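Local structure of SusD homolog (Bacteroides ovatus, 4F53) at residues P88-F101 / Y131-I145. The protein probably binds glycans, possibly mucin O-glycans, at the cell surface as a SusD-like outer-membrane lipoprotein. Sequence-based numbering, arbitrary orientation.
Sequences PFNDFYSKFYPDYF and YGPIPYSKVGAANAI
Segment 88-101 of helix 82-106 runs along the end of helix 110-131 and the loop after it, with CA atoms 6.2 Å apart at Y93 and I145. Four aromatic residues spaced four apart, F89, Y93, Y97 and F101, face this partner. The Y93 hydroxyl donates to P135 O, 2.6 Å away. The hydroxyl oxygen lies in the carbonyl plane, on a lone pair of P135 O. A water also donates to P135 O, so the carbonyl of buried P135 accepts from both. The same water bonds Y97 OH, which R120 also holds through its NE. I145 touches two rings. Its CG1, roughly anti to the backbone N (chi1 -151°), is directed over one face of Y93. CD1 goes on to one face of F89, 3.5 Å from F89 CD2. The contact packs helix 82-106, part of the TPR-like helical body of this SusD-family protein, against the loop leading to helix 152-173. At one end F89 turns an edge to the face of Y131, with the planes at 51°. Further along, V139 CG2 touches two rings, 3.6 Å from Y97 CE1 and 3.7 Å from F101 CZ. A144 CB packs on Y97. A141 CA lies over one face of F101, 3.6 Å from F101 CE2, at the more exposed end.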
loop_
_atom_site.group_PDB
_atom_site.type_symbol
_atom_site.label_atom_id
_atom_site.label_comp_id
_atom_site.label_asym_id
_atom_site.label_seq_id
_atom_site.Cartn_x
_atom_site.Cartn_y
_atom_site.Cartn_z
ATOM N N PRO A 88 12.150 4.690 -5.963
ATOM C CA PRO A 88 10.718 4.446 -6.220
ATOM C C PRO A 88 10.196 4.954 -7.564
ATOM O O PRO A 88 8.997 4.784 -7.853
ATOM C CB PRO A 88 10.019 5.183 -5.069
ATOM C CG PRO A 88 11.087 5.465 -4.063
ATOM C CD PRO A 88 12.313 5.666 -4.867
ATOM N N PHE A 89 11.064 5.593 -8.379
ATOM C CA PHE A 89 10.670 6.101 -9.684
ATOM C C PHE A 89 11.369 5.286 -10.771
ATOM O O PHE A 89 10.740 4.412 -11.368
ATOM C CB PHE A 89 10.975 7.611 -9.812
ATOM C CG PHE A 89 10.319 8.324 -10.979
ATOM C CD1 PHE A 89 8.948 8.205 -11.213
ATOM C CD2 PHE A 89 11.057 9.152 -11.812
ATOM C CE1 PHE A 89 8.344 8.874 -12.286
ATOM C CE2 PHE A 89 10.447 9.832 -12.871
ATOM C CZ PHE A 89 9.095 9.690 -13.102
ATOM N N ASN A 90 12.676 5.514 -10.949
ATOM C CA ASN A 90 13.545 4.916 -11.962
ATOM C C ASN A 90 13.587 3.402 -11.940
ATOM O O ASN A 90 13.562 2.809 -13.011
ATOM C CB ASN A 90 14.987 5.449 -11.849
ATOM C CG ASN A 90 15.134 6.891 -12.277
ATOM O OD1 ASN A 90 14.696 7.818 -11.590
ATOM N ND2 ASN A 90 15.757 7.116 -13.426
ATOM N N ASP A 91 13.671 2.772 -10.751
ATOM C CA ASP A 91 13.790 1.323 -10.667
ATOM C C ASP A 91 12.532 0.600 -11.126
ATOM O O ASP A 91 12.665 -0.479 -11.686
ATOM C CB ASP A 91 14.225 0.868 -9.269
ATOM C CG ASP A 91 15.688 1.132 -8.937
ATOM O OD1 ASP A 91 16.279 2.083 -9.521
ATOM O OD2 ASP A 91 16.243 0.395 -8.099
ATOM N N PHE A 92 11.335 1.187 -10.993
ATOM C CA PHE A 92 10.136 0.542 -11.542
ATOM C C PHE A 92 10.178 0.508 -13.070
ATOM O O PHE A 92 9.839 -0.522 -13.649
ATOM C CB PHE A 92 8.848 1.210 -11.076
ATOM C CG PHE A 92 8.370 0.717 -9.734
ATOM C CD1 PHE A 92 7.872 -0.577 -9.582
ATOM C CD2 PHE A 92 8.397 1.548 -8.624
ATOM C CE1 PHE A 92 7.422 -1.028 -8.341
ATOM C CE2 PHE A 92 7.928 1.102 -7.392
ATOM C CZ PHE A 92 7.456 -0.184 -7.257
ATOM N N TYR A 93 10.653 1.595 -13.711
ATOM C CA TYR A 93 10.758 1.683 -15.176
ATOM C C TYR A 93 11.833 0.729 -15.718
ATOM O O TYR A 93 11.556 0.032 -16.688
ATOM C CB TYR A 93 11.014 3.134 -15.640
ATOM C CG TYR A 93 9.765 3.989 -15.566
ATOM C CD1 TYR A 93 9.327 4.521 -14.351
ATOM C CD2 TYR A 93 8.993 4.231 -16.702
ATOM C CE1 TYR A 93 8.168 5.289 -14.275
ATOM C CE2 TYR A 93 7.833 4.999 -16.634
ATOM C CZ TYR A 93 7.433 5.536 -15.423
ATOM O OH TYR A 93 6.284 6.269 -15.354
ATOM N N SER A 94 13.026 0.663 -15.073
ATOM C CA SER A 94 14.160 -0.211 -15.449
ATOM C C SER A 94 13.814 -1.687 -15.332
ATOM O O SER A 94 14.266 -2.514 -16.133
ATOM C CB SER A 94 15.365 0.047 -14.543
ATOM O OG SER A 94 15.737 1.413 -14.525
ATOM N N LYS A 95 13.052 -2.020 -14.290
ATOM C CA LYS A 95 12.711 -3.410 -14.015
ATOM C C LYS A 95 11.480 -3.876 -14.782
ATOM O O LYS A 95 11.408 -5.063 -15.101
ATOM C CB LYS A 95 12.502 -3.633 -12.513
ATOM C CG LYS A 95 13.787 -3.471 -11.713
ATOM C CD LYS A 95 13.474 -3.519 -10.232
ATOM C CE LYS A 95 14.647 -3.083 -9.395
ATOM N NZ LYS A 95 15.678 -4.138 -9.333
ATOM N N PHE A 96 10.513 -2.978 -15.064
ATOM C CA PHE A 96 9.279 -3.383 -15.733
ATOM C C PHE A 96 9.333 -3.346 -17.273
ATOM O O PHE A 96 9.001 -4.354 -17.922
ATOM C CB PHE A 96 8.058 -2.534 -15.248
ATOM C CG PHE A 96 6.732 -3.111 -15.687
ATOM C CD1 PHE A 96 6.180 -2.776 -16.929
ATOM C CD2 PHE A 96 6.059 -4.034 -14.890
ATOM C CE1 PHE A 96 4.992 -3.371 -17.365
ATOM C CE2 PHE A 96 4.862 -4.617 -15.317
ATOM C CZ PHE A 96 4.354 -4.311 -16.567
ATOM N N TYR A 97 9.641 -2.172 -17.843
ATOM C CA TYR A 97 9.497 -1.917 -19.273
ATOM C C TYR A 97 10.360 -2.747 -20.235
ATOM O O TYR A 97 9.767 -3.192 -21.226
ATOM C CB TYR A 97 9.586 -0.431 -19.597
ATOM C CG TYR A 97 8.250 0.243 -19.345
ATOM C CD1 TYR A 97 7.144 -0.034 -20.144
ATOM C CD2 TYR A 97 8.063 1.077 -18.245
ATOM C CE1 TYR A 97 5.905 0.551 -19.894
ATOM C CE2 TYR A 97 6.840 1.703 -18.013
ATOM C CZ TYR A 97 5.757 1.429 -18.832
ATOM O OH TYR A 97 4.523 2.008 -18.579
ATOM N N PRO A 98 11.663 -3.054 -20.020
ATOM C CA PRO A 98 12.367 -3.892 -21.008
ATOM C C PRO A 98 11.663 -5.251 -21.214
ATOM O O PRO A 98 11.456 -5.633 -22.365
ATOM C CB PRO A 98 13.777 -4.029 -20.420
ATOM C CG PRO A 98 13.942 -2.822 -19.572
ATOM C CD PRO A 98 12.585 -2.626 -18.948
ATOM N N ASP A 99 11.193 -5.918 -20.121
ATOM C CA ASP A 99 10.487 -7.204 -20.225
ATOM C C ASP A 99 9.104 -7.048 -20.858
ATOM O O ASP A 99 8.689 -7.906 -21.645
ATOM C CB ASP A 99 10.366 -7.882 -18.860
ATOM C CG ASP A 99 11.641 -8.558 -18.371
ATOM O OD1 ASP A 99 12.665 -8.504 -19.091
ATOM O OD2 ASP A 99 11.612 -9.161 -17.278
ATOM N N TYR A 100 8.395 -5.956 -20.517
ATOM C CA TYR A 100 7.072 -5.652 -21.052
ATOM C C TYR A 100 7.141 -5.500 -22.586
ATOM O O TYR A 100 6.366 -6.143 -23.306
ATOM C CB TYR A 100 6.504 -4.393 -20.376
ATOM C CG TYR A 100 5.264 -3.826 -21.020
ATOM C CD1 TYR A 100 4.005 -4.349 -20.736
ATOM C CD2 TYR A 100 5.343 -2.757 -21.909
ATOM C CE1 TYR A 100 2.856 -3.820 -21.318
ATOM C CE2 TYR A 100 4.203 -2.226 -22.506
ATOM C CZ TYR A 100 2.961 -2.763 -22.213
ATOM O OH TYR A 100 1.847 -2.220 -22.805
ATOM N N PHE A 101 8.082 -4.692 -23.081
ATOM C CA PHE A 101 8.238 -4.490 -24.528
ATOM C C PHE A 101 8.679 -5.783 -25.218
ATOM O O PHE A 101 8.213 -6.075 -26.319
ATOM C CB PHE A 101 9.236 -3.351 -24.816
ATOM C CG PHE A 101 8.743 -1.985 -24.391
ATOM C CD1 PHE A 101 7.523 -1.492 -24.848
ATOM C CD2 PHE A 101 9.536 -1.157 -23.600
ATOM C CE1 PHE A 101 7.075 -0.225 -24.466
ATOM C CE2 PHE A 101 9.085 0.114 -23.223
ATOM C CZ PHE A 101 7.856 0.566 -23.650
ATOM N N TYR A 131 3.868 9.773 -7.298
ATOM C CA TYR A 131 4.359 11.005 -7.930
ATOM C C TYR A 131 3.358 11.971 -8.528
ATOM O O TYR A 131 3.655 13.161 -8.569
ATOM C CB TYR A 131 5.355 10.631 -9.048
ATOM C CG TYR A 131 6.621 10.036 -8.472
ATOM C CD1 TYR A 131 7.616 10.851 -7.936
ATOM C CD2 TYR A 131 6.780 8.654 -8.370
ATOM C CE1 TYR A 131 8.747 10.306 -7.331
ATOM C CE2 TYR A 131 7.895 8.098 -7.745
ATOM C CZ TYR A 131 8.861 8.928 -7.205
ATOM O OH TYR A 131 9.938 8.377 -6.581
ATOM N N GLY A 132 2.230 11.473 -9.017
ATOM C CA GLY A 132 1.246 12.282 -9.724
ATOM C C GLY A 132 1.473 12.081 -11.211
ATOM O O GLY A 132 1.492 10.925 -11.642
ATOM N N PRO A 133 1.738 13.144 -12.018
ATOM C CA PRO A 133 2.049 12.924 -13.450
ATOM C C PRO A 133 3.277 12.016 -13.631
ATOM O O PRO A 133 4.246 12.138 -12.874
ATOM C CB PRO A 133 2.334 14.349 -13.988
ATOM C CG PRO A 133 1.649 15.250 -13.035
ATOM C CD PRO A 133 1.776 14.585 -11.688
ATOM N N ILE A 134 3.215 11.077 -14.590
ATOM C CA ILE A 134 4.323 10.142 -14.857
ATOM C C ILE A 134 4.412 9.822 -16.368
ATOM O O ILE A 134 3.386 9.910 -17.060
ATOM C CB ILE A 134 4.166 8.794 -14.029
ATOM C CG1 ILE A 134 2.851 8.041 -14.376
ATOM C CG2 ILE A 134 4.359 8.974 -12.503
ATOM C CD1 ILE A 134 2.884 6.524 -14.147
ATOM N N PRO A 135 5.576 9.368 -16.897
ATOM C CA PRO A 135 5.578 8.863 -18.280
ATOM C C PRO A 135 4.754 7.563 -18.324
ATOM O O PRO A 135 4.982 6.645 -17.519
ATOM C CB PRO A 135 7.066 8.636 -18.605
ATOM C CG PRO A 135 7.829 9.082 -17.406
ATOM C CD PRO A 135 6.895 9.192 -16.253
ATOM N N TYR A 136 3.717 7.528 -19.182
ATOM C CA TYR A 136 2.834 6.365 -19.278
ATOM C C TYR A 136 2.474 6.050 -20.756
ATOM O O TYR A 136 3.087 5.156 -21.353
ATOM C CB TYR A 136 1.581 6.519 -18.382
ATOM C CG TYR A 136 0.812 5.226 -18.235
ATOM C CD1 TYR A 136 1.346 4.147 -17.526
ATOM C CD2 TYR A 136 -0.420 5.053 -18.854
ATOM C CE1 TYR A 136 0.670 2.925 -17.449
ATOM C CE2 TYR A 136 -1.112 3.845 -18.764
ATOM C CZ TYR A 136 -0.555 2.779 -18.075
ATOM O OH TYR A 136 -1.211 1.580 -18.003
ATOM N N SER A 137 1.534 6.791 -21.356
ATOM C CA SER A 137 1.109 6.546 -22.741
ATOM C C SER A 137 2.210 6.823 -23.774
ATOM O O SER A 137 2.142 6.263 -24.866
ATOM C CB SER A 137 -0.131 7.364 -23.095
ATOM O OG SER A 137 0.130 8.755 -23.147
ATOM N N LYS A 138 3.222 7.644 -23.442
ATOM C CA LYS A 138 4.258 7.969 -24.436
ATOM C C LYS A 138 5.636 7.325 -24.143
ATOM O O LYS A 138 6.639 7.810 -24.668
ATOM C CB LYS A 138 4.406 9.494 -24.566
ATOM C CG LYS A 138 3.152 10.177 -25.075
ATOM C CD LYS A 138 3.194 11.644 -24.761
ATOM C CE LYS A 138 1.952 12.342 -25.244
ATOM N NZ LYS A 138 1.904 13.746 -24.761
ATOM N N VAL A 139 5.686 6.222 -23.358
ATOM C CA VAL A 139 6.952 5.559 -23.023
ATOM C C VAL A 139 7.574 4.921 -24.287
ATOM O O VAL A 139 6.892 4.215 -25.049
ATOM C CB VAL A 139 6.880 4.542 -21.849
ATOM C CG1 VAL A 139 6.520 5.227 -20.538
ATOM C CG2 VAL A 139 5.921 3.396 -22.150
ATOM N N GLY A 140 8.850 5.242 -24.506
ATOM C CA GLY A 140 9.637 4.717 -25.612
ATOM C C GLY A 140 10.231 3.372 -25.254
ATOM O O GLY A 140 10.477 3.093 -24.075
ATOM N N ALA A 141 10.478 2.524 -26.266
ATOM C CA ALA A 141 11.066 1.201 -26.047
ATOM C C ALA A 141 12.556 1.305 -25.695
ATOM O O ALA A 141 13.083 0.403 -25.042
ATOM C CB ALA A 141 10.869 0.327 -27.272
ATOM N N ALA A 142 13.211 2.426 -26.079
ATOM C CA ALA A 142 14.635 2.683 -25.843
ATOM C C ALA A 142 14.934 2.996 -24.362
ATOM O O ALA A 142 15.724 2.278 -23.745
ATOM C CB ALA A 142 15.117 3.824 -26.732
ATOM N N ASN A 143 14.324 4.067 -23.807
ATOM C CA ASN A 143 14.494 4.501 -22.411
ATOM C C ASN A 143 13.146 5.032 -21.933
ATOM O O ASN A 143 12.868 6.236 -22.042
ATOM C CB ASN A 143 15.618 5.554 -22.303
ATOM C CG ASN A 143 15.952 6.048 -20.910
ATOM O OD1 ASN A 143 15.336 5.680 -19.911
ATOM N ND2 ASN A 143 16.954 6.910 -20.815
ATOM N N ALA A 144 12.289 4.103 -21.458
ATOM C CA ALA A 144 10.908 4.316 -21.017
ATOM C C ALA A 144 10.675 5.605 -20.211
ATOM O O ALA A 144 9.790 6.362 -20.576
ATOM C CB ALA A 144 10.436 3.122 -20.210
ATOM N N ILE A 145 11.467 5.860 -19.152
ATOM C CA ILE A 145 11.336 7.021 -18.251
ATOM C C ILE A 145 11.702 8.377 -18.940
ATOM O O ILE A 145 11.243 9.437 -18.488
ATOM C CB ILE A 145 12.168 6.794 -16.952
ATOM C CG1 ILE A 145 11.554 7.541 -15.744
ATOM C CG2 ILE A 145 13.675 7.071 -17.136
ATOM C CD1 ILE A 145 11.938 6.977 -14.434
HETATM O O HOH W 1 4.675 4.017 -16.985
#